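Local coordinates for FAD-binding PCMH-type domain-containing protein (PDB 6YJO) that is a fungal flavoprotein that carries covalently linked FAD and probably acts as an oxygen-dependent oxidoreductase on oligosaccharides, at residues Ala295-Asn298 with Thr299-Pro303; Gly319-Gln322 with Met323-Lys326. One frame throughout, in Å; residues are numbered along the deposited sequence.

Contact 1 (Ala295-Asn298 with Thr299-Pro303); sequences ANLN and TALRP
With CG of Leu297 turned anti to the backbone N (chi1 168°) and CG of Leu301 turned instead beside its own N (chi1 -76°), the two leucines lean together one turn apart. CD1 of Leu297 meets CD1 of Leu301 at 3.7 Å. The side chains cross at a slant, CD1 of Leu297 also lying against CG of Leu301. A different rotation serves Thr299: its OG1 sits between the backbone N and the carbonyl carbon (chi1 49°), which turns the hydroxyl back on the preceding turn. There OG1 donates a short hydrogen bond of 2.5 Å to Asn296 O, reaching the carbonyl from the side and tilted out of the carbonyl plane. The same oxygen accepts Ala300 N at 3.0 Å, so two donors grip it. These pairs lie on the amphipathic helix 294-308, which packs against the antiparallel seven-stranded sheet: Leu297 rests on Phe244 and Tyr290, and both leucines touch Ile312. Leu301 N continues the helical bonding to Leu297 O at 2.9 Å, whereas Arg302 N makes a weak bond with Asn298 O. Along the exposed side, one face of the Arg302 guanidinium lies over Asn298 O, which is 3.8 Å from the guanidinium plane and offset toward the rim. The amide of Asn298 turns elsewhere, its OD1 hydrogen-bonded to Arg294 NE.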
loop_
_atom_site.group_PDB
_atom_site.type_symbol
_atom_site.label_atom_id
_atom_site.label_comp_id
_atom_site.label_asym_id
_atom_site.label_seq_id
_atom_site.Cartn_x
_atom_site.Cartn_y
_atom_site.Cartn_z
ATOM N N ALA A 295 -6.193 22.995 -20.115
ATOM C CA ALA A 295 -7.465 23.204 -20.795
ATOM C C ALA A 295 -8.233 21.899 -20.966
ATOM O O ALA A 295 -9.470 21.903 -20.946
ATOM C CB ALA A 295 -7.229 23.867 -22.149
ATOM N N ASN A 296 -7.532 20.776 -21.133
ATOM C CA ASN A 296 -8.228 19.496 -21.214
ATOM C C ASN A 296 -8.734 19.057 -19.848
ATOM O O ASN A 296 -9.839 18.512 -19.740
ATOM C CB ASN A 296 -7.315 18.423 -21.807
ATOM C CG ASN A 296 -7.113 18.587 -23.300
ATOM O OD1 ASN A 296 -5.995 18.468 -23.797
ATOM N ND2 ASN A 296 -8.199 18.858 -24.025
ATOM N N LEU A 297 -7.939 19.279 -18.797
ATOM C CA LEU A 297 -8.421 19.033 -17.441
ATOM C C LEU A 297 -9.703 19.812 -17.179
ATOM O O LEU A 297 -10.649 19.288 -16.581
ATOM C CB LEU A 297 -7.340 19.418 -16.427
ATOM C CG LEU A 297 -7.738 19.511 -14.950
ATOM C CD1 LEU A 297 -8.007 18.132 -14.370
ATOM C CD2 LEU A 297 -6.660 20.229 -14.152
ATOM N N ASN A 298 -9.752 21.066 -17.631
ATOM C CA ASN A 298 -10.938 21.891 -17.422
ATOM C C ASN A 298 -12.182 21.245 -18.021
ATOM O O ASN A 298 -13.258 21.275 -17.413
ATOM C CB ASN A 298 -10.709 23.280 -18.017
ATOM C CG ASN A 298 -9.734 24.108 -17.198
ATOM O OD1 ASN A 298 -9.637 23.945 -15.980
ATOM N ND2 ASN A 298 -9.004 24.998 -17.861
ATOM N N THR A 299 -12.059 20.659 -19.212
ATOM C CA THR A 299 -13.212 20.003 -19.818
ATOM C C THR A 299 -13.583 18.722 -19.080
ATOM O O THR A 299 -14.767 18.376 -18.993
ATOM C CB THR A 299 -12.936 19.702 -21.291
ATOM O OG1 THR A 299 -11.657 19.064 -21.417
ATOM C CG2 THR A 299 -12.959 20.986 -22.110
ATOM N N ALA A 300 -12.593 18.003 -18.544
ATOM C CA ALA A 300 -12.887 16.769 -17.822
ATOM C C ALA A 300 -13.601 17.054 -16.507
ATOM O O ALA A 300 -14.477 16.287 -16.087
ATOM C CB ALA A 300 -11.596 15.991 -17.563
ATOM N N LEU A 301 -13.235 18.148 -15.838
ATOM C CA LEU A 301 -13.811 18.480 -14.541
ATOM C C LEU A 301 -15.147 19.201 -14.647
ATOM O O LEU A 301 -15.885 19.253 -13.658
ATOM C CB LEU A 301 -12.840 19.353 -13.746
ATOM C CG LEU A 301 -11.648 18.642 -13.111
ATOM C CD1 LEU A 301 -10.729 19.654 -12.438
ATOM C CD2 LEU A 301 -12.122 17.591 -12.114
ATOM N N ARG A 302 -15.470 19.759 -15.812
ATOM C CA ARG A 302 -16.678 20.572 -15.951
ATOM C C ARG A 302 -17.929 19.902 -15.394
ATOM O O ARG A 302 -18.695 20.574 -14.684
ATOM C CB ARG A 302 -16.867 20.943 -17.428
ATOM C CG ARG A 302 -17.802 22.129 -17.637
ATOM C CD ARG A 302 -17.895 22.567 -19.103
ATOM N NE ARG A 302 -16.586 22.738 -19.732
ATOM C CZ ARG A 302 -15.716 23.694 -19.417
ATOM N NH1 ARG A 302 -15.999 24.577 -18.464
ATOM N NH2 ARG A 302 -14.552 23.765 -20.052
ATOM N N PRO A 303 -18.203 18.620 -15.656
ATOM C CA PRO A 303 -19.446 18.038 -15.118
ATOM C C PRO A 303 -19.448 17.932 -13.603
ATOM O O PRO A 303 -20.489 18.164 -12.976
ATOM C CB PRO A 303 -19.511 16.656 -15.790
ATOM C CG PRO A 303 -18.526 16.707 -16.926
ATOM C CD PRO A 303 -17.456 17.649 -16.473
#

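Contact 2 (Gly319-Gln322 with Met323-Lys326); sequences GWIQ and MLNK
Trp320 and Met323 pack through the end of the thioether chain: CE of Met323 lies 3.5 Å from CZ3 of Trp320 and as close to CE3, above one face of the indole at its CE3-CZ3 rim. Bends at chi2 and chi3 (-82° and -54°) fold the methionine back to put its methyl there. On the same face, Leu324 CD1 stands over the NE1-CE2 rim of Trp320, 3.2 Å above the ring plane and 3.4 Å from NE1. Trp320 and Met323 are both buried, and this tight side of the helix extends into the protein: the indole also touches Pro238, Tyr291 and Phe150, while Met323 reaches Val241 and Pro243. The short helix 320-326 begins here, with Gly319 at the N-cap position and Gly319 O receiving Met323 N in the first turn. Leu324 meets Ala146 of helix 142-152, and its side chain is about 10 Å from the bound FAD, so Leu324 lies near the flavin site without touching the cofactor. The other side of the helix is polar and looser. Exposed Gln322 runs its extended chain alongside the helix start, where OE1 accepts Gly319 N at 3.3 Å on an in-plane lone pair. This is one half of a capping box; glycine has no side chain to supply the other. Asn325 lies on Ile321: ND2 adds a weak bond of 3.0 Å to Ile321 O, which already accepts Asn325 N. Lys326 bonds through its backbone N to Gln322 O at 2.9 Å, while the end of its side chain leads away from 319-322.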
loop_
_atom_site.group_PDB
_atom_site.type_symbol
_atom_site.label_atom_id
_atom_site.label_comp_id
_atom_site.label_asym_id
_atom_site.label_seq_id
_atom_site.Cartn_x
_atom_site.Cartn_y
_atom_site.Cartn_z
ATOM N N GLY A 319 6.553 18.575 -15.390
ATOM C CA GLY A 319 7.096 17.258 -15.638
ATOM C C GLY A 319 6.533 16.202 -14.694
ATOM O O GLY A 319 5.813 16.491 -13.741
ATOM N N TRP A 320 6.892 14.948 -14.980
ATOM C CA TRP A 320 6.408 13.821 -14.192
ATOM C C TRP A 320 7.073 13.785 -12.824
ATOM O O TRP A 320 6.413 13.523 -11.814
ATOM C CB TRP A 320 6.659 12.524 -14.967
ATOM C CG TRP A 320 6.742 11.258 -14.144
ATOM C CD1 TRP A 320 7.878 10.648 -13.693
ATOM C CD2 TRP A 320 5.650 10.434 -13.716
ATOM N NE1 TRP A 320 7.561 9.502 -13.009
ATOM C CE2 TRP A 320 6.200 9.349 -13.005
ATOM C CE3 TRP A 320 4.263 10.509 -13.863
ATOM C CZ2 TRP A 320 5.410 8.351 -12.435
ATOM C CZ3 TRP A 320 3.479 9.516 -13.297
ATOM C CH2 TRP A 320 4.054 8.452 -12.592
ATOM N N ILE A 321 8.380 14.051 -12.776
ATOM C CA ILE A 321 9.090 14.109 -11.504
ATOM C C ILE A 321 8.620 15.303 -10.691
ATOM O O ILE A 321 8.677 15.287 -9.458
ATOM C CB ILE A 321 10.612 14.145 -11.753
ATOM C CG1 ILE A 321 11.075 12.829 -12.393
ATOM C CG2 ILE A 321 11.368 14.400 -10.455
ATOM C CD1 ILE A 321 10.963 11.606 -11.473
ATOM N N GLN A 322 8.135 16.351 -11.359
ATOM C CA GLN A 322 7.595 17.496 -10.637
ATOM C C GLN A 322 6.324 17.115 -9.889
ATOM O O GLN A 322 6.140 17.495 -8.727
ATOM C CB GLN A 322 7.335 18.645 -11.613
ATOM C CG GLN A 322 7.448 20.025 -11.008
ATOM C CD GLN A 322 7.663 21.101 -12.060
ATOM O OE1 GLN A 322 7.512 20.856 -13.257
ATOM N NE2 GLN A 322 8.029 22.298 -11.616
ATOM N N MET A 323 5.441 16.348 -10.534
ATOM C CA MET A 323 4.200 15.944 -9.881
ATOM C C MET A 323 4.471 15.023 -8.697
ATOM O O MET A 323 3.803 15.124 -7.661
ATOM C CB MET A 323 3.278 15.263 -10.894
ATOM C CG MET A 323 2.016 14.641 -10.296
ATOM S SD MET A 323 2.255 12.989 -9.582
ATOM C CE MET A 323 2.996 12.100 -10.958
ATOM N N LEU A 324 5.437 14.109 -8.833
ATOM C CA LEU A 324 5.776 13.231 -7.719
ATOM C C LEU A 324 6.344 14.015 -6.545
ATOM O O LEU A 324 6.130 13.641 -5.386
ATOM C CB LEU A 324 6.768 12.160 -8.176
ATOM C CG LEU A 324 6.249 11.158 -9.216
ATOM C CD1 LEU A 324 7.361 10.212 -9.659
ATOM C CD2 LEU A 324 5.057 10.377 -8.681
ATOM N N ASN A 325 7.065 15.108 -6.821
ATOM C CA ASN A 325 7.575 15.947 -5.740
ATOM C C ASN A 325 6.468 16.770 -5.092
ATOM O O ASN A 325 6.504 17.003 -3.879
ATOM C CB ASN A 325 8.676 16.869 -6.261
ATOM C CG ASN A 325 10.047 16.225 -6.207
ATOM O OD1 ASN A 325 10.540 15.882 -5.131
ATOM N ND2 ASN A 325 10.683 16.080 -7.366
ATOM N N LYS A 326 5.477 17.213 -5.868
ATOM C CA LYS A 326 4.419 18.039 -5.294
ATOM C C LYS A 326 3.559 17.246 -4.323
ATOM O O LYS A 326 2.987 17.822 -3.390
ATOM C CB LYS A 326 3.544 18.633 -6.399
ATOM C CG LYS A 326 2.365 19.450 -5.872
ATOM C CD LYS A 326 1.975 20.578 -6.829
ATOM C CE LYS A 326 0.816 21.405 -6.278
ATOM N NZ LYS A 326 -0.418 20.590 -6.076
#

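Overall arrangement
Following the chain from the N terminus, strands 273-280 and 283-290 lead into helix 294-308, where contact 1 forms within a single continuous stretch. The chain then passes through edge strand 314-315 of the seven-stranded sheet and enters helix 320-326, the site of contact 2. Neither contact closes a loop, since the two segments of each are consecutive; the contacts follow in series, neither nesting nor crossing. The centres of contact 1 and contact 2 are 21 Å apart. The nearest atoms of contact 1 and contact 2 are about 10 Å apart, without touching. Contact 1 joins its helix to strands 242-248 and 283-290, whereas contact 2 lies between strand 242-248 and helix 142-152, closer to the FAD.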